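Local structure of fibronectin type III domain-containing protein (Simiduia agarivorans, 6P2K) at residues 116-121 and 139-144; 383-388 and 433-438; 502-507 and 549-554; 612-617 and 634-639. The protein probably hydrolyses the beta-1,4-glucan backbone of xyloglucan or related glucans as a family 74 glycoside hydrolase, of which this chain is the beta-propeller part. One frame throughout, in Å; residues are numbered along the deposited sequence.

Contact 1: residues 116-121 and 139-144; sequences IAAPGW and GQVFVS
Ala117 and Phe142 form an antiparallel hydrogen-bonded pair, with Ile116 and Val143 as the neighbouring non-hydrogen-bonded pair, where the two middle strands of a four-stranded beta-propeller blade run side by side. The strand segments 116-119 and 139-144 approach to 4.6 Å between axes, at 159° between their directions. Two bonds close the pair: Ala117 N to Phe142 O, 2.6 Å and nearly straight at 166°, and Phe142 N to Ala117 O, 2.7 Å and more bent. On one face Ile116 CG2 presses on Val141 CG1 at 3.5 Å, a snug methyl-methyl contact; both methyls lie opposite their own backbone nitrogens, which turns them onto each other. Ile116 also touches Val169 and Phe171 of the next blade, while Val143 CG2 stands 4.2 Å from Ile116 CG1. On the other face the Phe142 ring brings its edge to Ala117 O, with Pro119 CG 3.8 Å from Phe142 CE2, the two side chains crossing at about a right angle; Thr153 of the outer strand touches the Phe142 side chain. Pro119 sits where the next hydrogen-bonded pair would fall, but its nitrogen carries no hydrogen to give: the carbonyl Gln140 O meets ring carbon Pro119 CD instead, at 3.1 Å.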
# COMPACT_ATOMS: atom_id res chain seq x y z
N ILE B 116 33.21 -28.00 -54.90
CA ILE B 116 34.43 -27.60 -54.21
C ILE B 116 34.13 -27.56 -52.72
O ILE B 116 33.17 -26.90 -52.29
CB ILE B 116 34.95 -26.24 -54.71
CG1 ILE B 116 35.43 -26.35 -56.16
CG2 ILE B 116 36.05 -25.73 -53.80
CD1 ILE B 116 35.90 -25.03 -56.74
N ALA B 117 34.93 -28.28 -51.94
CA ALA B 117 34.85 -28.24 -50.48
C ALA B 117 36.16 -27.67 -49.96
O ALA B 117 37.24 -28.20 -50.26
CB ALA B 117 34.59 -29.63 -49.90
N ALA B 118 36.07 -26.58 -49.20
CA ALA B 118 37.25 -25.85 -48.78
C ALA B 118 37.49 -26.04 -47.29
O ALA B 118 36.57 -25.84 -46.49
CB ALA B 118 37.10 -24.36 -49.10
N PRO B 119 38.70 -26.45 -46.89
CA PRO B 119 39.03 -26.50 -45.47
C PRO B 119 38.81 -25.15 -44.79
O PRO B 119 39.11 -24.10 -45.36
CB PRO B 119 40.51 -26.89 -45.47
CG PRO B 119 40.67 -27.69 -46.71
CD PRO B 119 39.74 -27.08 -47.73
N GLY B 120 38.28 -25.20 -43.58
CA GLY B 120 38.02 -23.97 -42.85
C GLY B 120 37.34 -24.25 -41.53
O GLY B 120 36.90 -25.37 -41.26
N TRP B 121 37.26 -23.20 -40.72
CA TRP B 121 36.59 -23.32 -39.42
C TRP B 121 36.05 -21.99 -38.91
O TRP B 121 35.91 -21.85 -37.69
CB TRP B 121 37.56 -23.92 -38.39
CG TRP B 121 38.83 -23.13 -38.26
CD1 TRP B 121 39.08 -22.12 -37.39
CD2 TRP B 121 40.02 -23.29 -39.04
NE1 TRP B 121 40.35 -21.64 -37.57
CE2 TRP B 121 40.95 -22.34 -38.58
CE3 TRP B 121 40.39 -24.15 -40.08
CZ2 TRP B 121 42.23 -22.22 -39.13
CZ3 TRP B 121 41.66 -24.03 -40.62
CH2 TRP B 121 42.56 -23.07 -40.14
N GLY B 139 47.68 -24.20 -47.96
CA GLY B 139 46.37 -23.86 -48.49
C GLY B 139 45.92 -24.94 -49.45
O GLY B 139 46.60 -25.21 -50.45
N GLN B 140 44.78 -25.57 -49.16
CA GLN B 140 44.31 -26.68 -49.97
C GLN B 140 42.80 -26.61 -50.11
O GLN B 140 42.11 -25.91 -49.36
CB GLN B 140 44.74 -28.03 -49.37
CG GLN B 140 46.19 -28.37 -49.64
CD GLN B 140 46.56 -29.75 -49.16
OE1 GLN B 140 46.11 -30.19 -48.10
NE2 GLN B 140 47.36 -30.46 -49.95
N VAL B 141 42.29 -27.37 -51.08
CA VAL B 141 40.88 -27.35 -51.45
C VAL B 141 40.52 -28.72 -52.01
O VAL B 141 41.25 -29.27 -52.85
CB VAL B 141 40.58 -26.24 -52.47
CG1 VAL B 141 39.40 -26.61 -53.34
CG2 VAL B 141 40.33 -24.91 -51.76
N PHE B 142 39.41 -29.28 -51.55
CA PHE B 142 38.92 -30.55 -52.07
C PHE B 142 37.92 -30.29 -53.19
O PHE B 142 36.97 -29.51 -53.02
CB PHE B 142 38.26 -31.38 -50.96
CG PHE B 142 39.20 -31.75 -49.86
CD1 PHE B 142 39.97 -32.91 -49.94
CD2 PHE B 142 39.33 -30.95 -48.73
CE1 PHE B 142 40.84 -33.25 -48.93
CE2 PHE B 142 40.20 -31.30 -47.71
CZ PHE B 142 40.95 -32.45 -47.81
N VAL B 143 38.14 -30.92 -54.34
CA VAL B 143 37.31 -30.73 -55.52
C VAL B 143 36.82 -32.09 -55.99
O VAL B 143 37.53 -33.09 -55.89
CB VAL B 143 38.09 -30.00 -56.64
CG1 VAL B 143 39.35 -30.76 -56.99
CG2 VAL B 143 37.21 -29.79 -57.87
N SER B 144 35.58 -32.12 -56.49
CA SER B 144 34.99 -33.34 -57.02
C SER B 144 34.31 -33.03 -58.35
O SER B 144 33.62 -32.01 -58.48
CB SER B 144 33.96 -33.93 -56.05
OG SER B 144 32.92 -34.60 -56.74

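Contact 2: residues 383-388 and 433-438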
# COMPACT_ATOMS: atom_id res chain seq x y z
N VAL B 383 6.40 -10.25 -18.40
CA VAL B 383 7.33 -9.95 -17.32
C VAL B 383 7.56 -8.44 -17.35
O VAL B 383 8.02 -7.90 -18.37
CB VAL B 383 8.66 -10.71 -17.49
CG1 VAL B 383 9.65 -10.29 -16.41
CG2 VAL B 383 8.41 -12.21 -17.47
N ASN B 384 7.24 -7.77 -16.25
CA ASN B 384 7.47 -6.33 -16.15
C ASN B 384 8.92 -6.09 -15.76
O ASN B 384 9.37 -6.56 -14.71
CB ASN B 384 6.52 -5.72 -15.12
CG ASN B 384 6.37 -4.22 -15.28
OD1 ASN B 384 7.26 -3.54 -15.78
ND2 ASN B 384 5.22 -3.69 -14.85
N TRP B 385 9.66 -5.37 -16.60
CA TRP B 385 11.07 -5.11 -16.32
C TRP B 385 11.51 -3.84 -17.04
O TRP B 385 11.34 -3.72 -18.26
CB TRP B 385 11.95 -6.28 -16.76
CG TRP B 385 13.31 -6.25 -16.14
CD1 TRP B 385 14.50 -6.05 -16.77
CD2 TRP B 385 13.62 -6.42 -14.75
NE1 TRP B 385 15.53 -6.08 -15.86
CE2 TRP B 385 15.01 -6.31 -14.61
CE3 TRP B 385 12.84 -6.65 -13.60
CZ2 TRP B 385 15.65 -6.42 -13.38
CZ3 TRP B 385 13.48 -6.76 -12.38
CH2 TRP B 385 14.87 -6.65 -12.28
N TYR B 386 12.08 -2.90 -16.28
CA TYR B 386 12.67 -1.68 -16.83
C TYR B 386 11.62 -0.86 -17.58
O TYR B 386 11.87 -0.35 -18.68
CB TYR B 386 13.86 -2.02 -17.74
CG TYR B 386 14.87 -0.91 -17.91
CD1 TYR B 386 15.55 -0.38 -16.81
CD2 TYR B 386 15.17 -0.40 -19.17
CE1 TYR B 386 16.48 0.63 -16.97
CE2 TYR B 386 16.10 0.60 -19.34
CZ TYR B 386 16.76 1.12 -18.24
OH TYR B 386 17.69 2.12 -18.40
N GLY B 387 10.43 -0.73 -16.99
CA GLY B 387 9.37 0.06 -17.58
C GLY B 387 8.72 -0.52 -18.82
O GLY B 387 8.02 0.21 -19.53
N THR B 388 8.94 -1.80 -19.10
CA THR B 388 8.36 -2.45 -20.27
C THR B 388 7.89 -3.84 -19.85
O THR B 388 8.47 -4.46 -18.96
CB THR B 388 9.38 -2.51 -21.43
OG1 THR B 388 9.54 -1.20 -21.98
CG2 THR B 388 8.92 -3.45 -22.54
N SER B 433 11.83 -16.40 -19.49
CA SER B 433 12.36 -15.04 -19.57
C SER B 433 13.65 -15.00 -18.76
O SER B 433 13.75 -15.62 -17.70
CB SER B 433 11.36 -14.01 -19.01
OG SER B 433 11.95 -12.71 -18.99
N ASN B 434 14.65 -14.28 -19.28
CA ASN B 434 15.87 -14.04 -18.51
C ASN B 434 16.11 -12.54 -18.31
O ASN B 434 17.23 -12.14 -17.98
CB ASN B 434 17.07 -14.72 -19.17
CG ASN B 434 17.62 -13.95 -20.37
OD1 ASN B 434 16.91 -13.20 -21.04
ND2 ASN B 434 18.90 -14.14 -20.65
N MET B 435 15.07 -11.72 -18.49
CA MET B 435 15.23 -10.27 -18.41
C MET B 435 15.67 -9.82 -17.03
O MET B 435 16.36 -8.80 -16.90
CB MET B 435 13.93 -9.57 -18.80
CG MET B 435 13.52 -9.75 -20.26
SD MET B 435 14.72 -9.10 -21.45
CE MET B 435 14.73 -7.36 -21.03
N GLN B 436 15.30 -10.55 -15.98
CA GLN B 436 15.64 -10.13 -14.62
C GLN B 436 17.12 -10.26 -14.30
O GLN B 436 17.55 -9.75 -13.26
CB GLN B 436 14.81 -10.90 -13.59
CG GLN B 436 13.32 -10.56 -13.63
CD GLN B 436 12.56 -10.99 -12.37
OE1 GLN B 436 13.14 -11.53 -11.43
NE2 GLN B 436 11.26 -10.73 -12.35
N HIS B 437 17.92 -10.91 -15.15
CA HIS B 437 19.36 -10.94 -14.92
C HIS B 437 20.04 -9.64 -15.31
O HIS B 437 21.18 -9.40 -14.90
CB HIS B 437 20.00 -12.13 -15.65
CG HIS B 437 20.58 -11.80 -16.99
ND1 HIS B 437 19.84 -11.84 -18.16
CD2 HIS B 437 21.84 -11.46 -17.36
CE1 HIS B 437 20.62 -11.52 -19.18
NE2 HIS B 437 21.83 -11.29 -18.72
N ARG B 438 19.35 -8.77 -16.05
CA ARG B 438 19.88 -7.47 -16.45
C ARG B 438 19.48 -6.45 -15.39
O ARG B 438 18.37 -5.92 -15.41
CB ARG B 438 19.37 -7.10 -17.84
CG ARG B 438 19.29 -8.29 -18.78
CD ARG B 438 19.09 -7.88 -20.23
NE ARG B 438 20.36 -7.58 -20.90
CZ ARG B 438 21.00 -8.43 -21.70
NH1 ARG B 438 20.49 -9.63 -21.95
NH2 ARG B 438 22.14 -8.07 -22.25
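An indole laid against a short 3-10 turn makes this largely buried contact: Trp385, at the tip of a beta hairpin between the N-terminal and C-terminal beta-propellers, meets the backbone of Met435, Gln436 and Arg438 in the loop after the outer blade strand 431-432. The type I' turn from Trp385 to Thr388 joins strands 381-385 and 388-395, and Tyr386 at its outer corner packs on Tyr386 of two neighbouring subunits. With CG swung opposite its backbone nitrogen (chi1 -163°), the indole extends over the turn. Trp385 NE1 gives its hydrogen to Arg438 O at 2.9 Å, the acceptor lying in the ring plane and the bond bent to 147°. Met435 O is almost as near, 3.0 Å from Trp385 NE1, but sits over the face at too poor an angle to bond. Beside it Gln436 CA makes a CH-pi contact with the six-membered ring, 4.0 Å from its centroid, and Gln436 CG reaches Trp385 CE3; Gln436 OE1 is hydrogen-bonded to Lys482 NZ. A leucine here would probably leave Arg438 O without the indole N-H and uncover Gln436 CA. Within the turn, Asn434 O takes two bonds from His437, from backbone N and, at 2.6 Å, from ND1.

Contact 3: residues 502-507 and 549-554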
# COMPACT_ATOMS: atom_id res chain seq x y z
N ALA B 502 32.48 -8.47 -0.58
CA ALA B 502 32.38 -9.50 0.46
C ALA B 502 31.23 -9.21 1.43
O ALA B 502 31.39 -9.22 2.65
CB ALA B 502 33.70 -9.65 1.21
N LYS B 503 30.05 -8.95 0.86
CA LYS B 503 28.86 -8.73 1.66
C LYS B 503 28.60 -9.92 2.57
O LYS B 503 28.81 -11.07 2.18
CB LYS B 503 27.66 -8.49 0.73
CG LYS B 503 26.32 -8.33 1.42
CD LYS B 503 25.22 -8.17 0.36
CE LYS B 503 23.88 -7.82 0.98
NZ LYS B 503 23.90 -6.46 1.59
N ALA B 504 28.18 -9.63 3.81
CA ALA B 504 27.90 -10.63 4.83
C ALA B 504 29.13 -11.45 5.22
O ALA B 504 29.00 -12.50 5.85
CB ALA B 504 26.76 -11.57 4.40
N GLY B 505 30.32 -10.98 4.86
CA GLY B 505 31.51 -11.75 5.15
C GLY B 505 31.76 -12.93 4.25
O GLY B 505 32.68 -13.71 4.51
N LEU B 506 30.95 -13.11 3.20
CA LEU B 506 31.20 -14.17 2.24
C LEU B 506 32.24 -13.71 1.22
O LEU B 506 32.02 -12.69 0.56
CB LEU B 506 29.91 -14.57 1.53
CG LEU B 506 29.99 -15.74 0.54
CD1 LEU B 506 30.26 -17.05 1.26
CD2 LEU B 506 28.70 -15.83 -0.28
N PRO B 507 33.36 -14.41 1.07
CA PRO B 507 34.44 -13.92 0.20
C PRO B 507 34.07 -14.01 -1.28
O PRO B 507 33.05 -14.58 -1.67
CB PRO B 507 35.62 -14.83 0.55
CG PRO B 507 34.98 -16.08 1.04
CD PRO B 507 33.73 -15.66 1.76
N GLY B 549 17.36 -3.13 5.25
CA GLY B 549 18.56 -2.46 4.78
C GLY B 549 19.79 -2.82 5.58
O GLY B 549 20.68 -1.98 5.75
N GLU B 550 19.86 -4.05 6.08
CA GLU B 550 20.98 -4.53 6.88
C GLU B 550 21.46 -5.86 6.31
O GLU B 550 20.90 -6.38 5.34
CB GLU B 550 20.59 -4.66 8.36
CG GLU B 550 20.29 -3.34 9.05
CD GLU B 550 21.51 -2.45 9.17
OE1 GLU B 550 21.34 -1.21 9.23
OE2 GLU B 550 22.64 -2.97 9.22
N THR B 551 22.50 -6.41 6.92
CA THR B 551 23.08 -7.66 6.44
C THR B 551 23.45 -8.54 7.62
O THR B 551 24.15 -8.10 8.53
CB THR B 551 24.32 -7.41 5.57
OG1 THR B 551 24.02 -6.39 4.60
CG2 THR B 551 24.72 -8.68 4.85
N LEU B 552 22.97 -9.76 7.59
CA LEU B 552 23.32 -10.78 8.57
C LEU B 552 24.53 -11.56 8.08
O LEU B 552 24.51 -12.07 6.96
CB LEU B 552 22.16 -11.73 8.80
CG LEU B 552 22.41 -12.86 9.79
CD1 LEU B 552 22.32 -12.35 11.22
CD2 LEU B 552 21.42 -13.99 9.56
N PRO B 553 25.60 -11.67 8.87
CA PRO B 553 26.79 -12.40 8.41
C PRO B 553 26.48 -13.86 8.12
O PRO B 553 25.62 -14.47 8.75
CB PRO B 553 27.77 -12.26 9.58
CG PRO B 553 27.31 -11.06 10.33
CD PRO B 553 25.81 -11.06 10.19
N VAL B 554 27.19 -14.41 7.14
CA VAL B 554 27.18 -15.85 6.92
C VAL B 554 28.07 -16.49 7.98
O VAL B 554 28.75 -15.78 8.74
CB VAL B 554 27.66 -16.23 5.51
CG1 VAL B 554 26.77 -15.58 4.45
CG2 VAL B 554 29.11 -15.83 5.31
O HOH W 1 21.37 -6.35 2.79
O HOH W 2 30.97 -13.90 8.37
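Ala504 O is approached by three groups: Val554 N bonds to it at 2.9 Å, in the carbonyl plane and nearly straight at 164°; Pro553 CA adds a CA-H...O contact of 3.4 Å; and a water held by Val554 O makes a weak bond. Two overlapping turns, type II from Ala502 to Gly505 and type I' from Lys503 to Leu506, project this carbonyl toward segment 549-554. A second polar group lies at Lys503, whose chain is extended until a bend at its last torsion (chi4 68°) brings NZ to Thr551 OG1 at 3.0 Å. Lys503 NZ also gives to a water at 2.8 Å, which in turn donates to Glu550 O, bridging the segments. Thr551 OG1 is bonded as well to Ser380 O of a neighbouring subunit, tying the contact to the assembly interface. Between the polar groups, Ala504 CB fits against Thr551 CG2 at 3.6 Å and Leu552 O at 3.4 Å, with Val554 CG1 4.0 Å from the same Ala504 CB. Val554 CG2 lies 3.4 Å from Ala504 O and also borders Leu506 CB. Both segments are loops at the rim of a propeller blade: 502-507 precedes its first strand, 511-516, whereas 549-554 leads from helix 539-547, closed by a Schellman motif at Gly549, into the outer strand 555-559. Val554 and Leu506 rest on Tyr534 of strand 532-536, and Leu552 packs back on Arg541 and Tyr545 of the helix.

Contact 4: residues 612-617 and 634-639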
# COMPACT_ATOMS: atom_id res chain seq x y z
N ALA B 612 39.38 -40.88 -1.87
CA ALA B 612 40.47 -40.25 -2.63
C ALA B 612 40.15 -40.30 -4.12
O ALA B 612 40.81 -40.95 -4.93
CB ALA B 612 41.80 -40.94 -2.32
N SER B 613 39.08 -39.58 -4.48
CA SER B 613 38.65 -39.45 -5.86
C SER B 613 39.21 -38.15 -6.45
O SER B 613 39.94 -37.41 -5.79
CB SER B 613 37.12 -39.48 -5.95
OG SER B 613 36.54 -38.71 -4.91
N SER B 614 38.88 -37.90 -7.72
CA SER B 614 39.32 -36.68 -8.39
C SER B 614 38.50 -36.49 -9.66
O SER B 614 37.74 -37.36 -10.08
CB SER B 614 40.82 -36.73 -8.71
OG SER B 614 41.12 -37.83 -9.55
N GLY B 615 38.68 -35.32 -10.28
CA GLY B 615 37.95 -34.97 -11.48
C GLY B 615 37.31 -33.59 -11.37
O GLY B 615 36.71 -33.27 -10.35
N TRP B 616 37.43 -32.78 -12.42
CA TRP B 616 36.95 -31.40 -12.35
C TRP B 616 35.44 -31.32 -12.19
O TRP B 616 34.93 -30.37 -11.58
CB TRP B 616 37.39 -30.62 -13.59
CG TRP B 616 36.94 -29.18 -13.60
CD1 TRP B 616 36.12 -28.58 -14.51
CD2 TRP B 616 37.30 -28.16 -12.65
NE1 TRP B 616 35.94 -27.25 -14.19
CE2 TRP B 616 36.66 -26.97 -13.05
CE3 TRP B 616 38.11 -28.13 -11.51
CZ2 TRP B 616 36.79 -25.77 -12.35
CZ3 TRP B 616 38.24 -26.95 -10.81
CH2 TRP B 616 37.58 -25.78 -11.23
N ASP B 617 34.70 -32.30 -12.71
CA ASP B 617 33.25 -32.32 -12.62
C ASP B 617 32.74 -33.49 -11.78
O ASP B 617 31.62 -33.96 -11.97
CB ASP B 617 32.63 -32.34 -14.02
CG ASP B 617 32.84 -31.04 -14.77
OD1 ASP B 617 32.33 -29.99 -14.31
OD2 ASP B 617 33.54 -31.05 -15.81
N PHE B 634 30.47 -39.90 -8.44
CA PHE B 634 30.79 -40.02 -9.86
C PHE B 634 32.10 -39.27 -10.08
O PHE B 634 32.13 -38.04 -10.03
CB PHE B 634 29.67 -39.45 -10.73
CG PHE B 634 29.99 -39.43 -12.21
CD1 PHE B 634 30.50 -40.55 -12.84
CD2 PHE B 634 29.78 -38.27 -12.95
CE1 PHE B 634 30.79 -40.52 -14.20
CE2 PHE B 634 30.07 -38.24 -14.30
CZ PHE B 634 30.58 -39.36 -14.93
N ALA B 635 33.17 -40.02 -10.30
CA ALA B 635 34.51 -39.46 -10.32
C ALA B 635 35.46 -40.53 -10.84
O ALA B 635 35.07 -41.68 -11.06
CB ALA B 635 34.94 -38.98 -8.93
N LYS B 636 36.71 -40.15 -11.03
CA LYS B 636 37.78 -41.10 -11.27
C LYS B 636 38.56 -41.34 -9.98
O LYS B 636 38.46 -40.58 -9.02
CB LYS B 636 38.72 -40.61 -12.38
CG LYS B 636 39.78 -39.61 -11.94
CD LYS B 636 40.64 -39.18 -13.13
CE LYS B 636 41.98 -38.62 -12.69
NZ LYS B 636 43.12 -39.38 -13.30
N GLY B 637 39.31 -42.44 -9.96
CA GLY B 637 40.11 -42.77 -8.80
C GLY B 637 39.31 -43.41 -7.68
O GLY B 637 38.30 -44.08 -7.91
N GLY B 638 39.77 -43.18 -6.45
CA GLY B 638 39.16 -43.78 -5.28
C GLY B 638 40.16 -44.49 -4.41
O GLY B 638 39.90 -44.73 -3.22
N GLY B 639 41.31 -44.85 -4.98
CA GLY B 639 42.37 -45.48 -4.23
C GLY B 639 42.55 -46.94 -4.60
O GLY B 639 41.94 -47.45 -5.55
O HOH W 3 39.83 -43.70 -0.94
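Backbone hydrogen bonds carry most of this antiparallel pairing, in which Ser614 and Lys636 face each other and the short strand 637-638, from a loop of the following propeller blade, adds to the outer edge of the blade ending in strand 605-615. Ser614 N bonds to Lys636 O at 3.0 Å, the donor tilted 26° from the carbonyl plane, and Lys636 N returns a bond to Ser614 O at 3.1 Å. Farther along, Gly638 N reaches Ala612 O only in a weak, bent bond, and a water spans Ala612 N and Gly638 O. Ser613 CA, in the non-hydrogen-bonded pair with Gly637, adds a CA-H...O contact to Lys636 O. Gly637 has positive phi, and a side chain there would point at Ala612 O. The side-chain contacts are small. Ala635 CB touches Ser613 CB at 3.7 Å and Ser614 O at 3.4 Å. Lys636 passes across Ser614 with its aliphatic part, its CG set between backbone N and carbonyl carbon (chi1 81°), which brings it against Ser614 OG; beyond the contact its NZ bonds to Asn646 OD1 while its chain touches Trp648. Cut back to an alanine, this position would probably leave Asn646 OD1 without the lysine donor and strip the methylene cover from the Ser614 hydroxyl. The closest of these carbons are CG and CE: Ser614 OG is 3.3 Å from Lys636 CG and 3.4 Å from Lys636 CE.

In the fold
The four contacts follow one another along the chain without overlap and share no touching atoms. Contact 1 lies within a blade of the N-terminal propeller, across the chain's centre from contacts 2 and 3; its centre is about 58 Å from that of contact 3. Contact 2 ties the hairpin between the two propellers to the loop after strand 431-432; contacts 3 and 4 lie in the C-terminal propeller. The centres of contacts 2 and 3 are the nearest, about 26 Å apart. Contact 3 joins loops of the blade built on strands 511-516 to 555-559, and contact 4 links the next two blades through strands 605-615 and 637-638. Contacts 2 and 3 also reach neighbouring subunits.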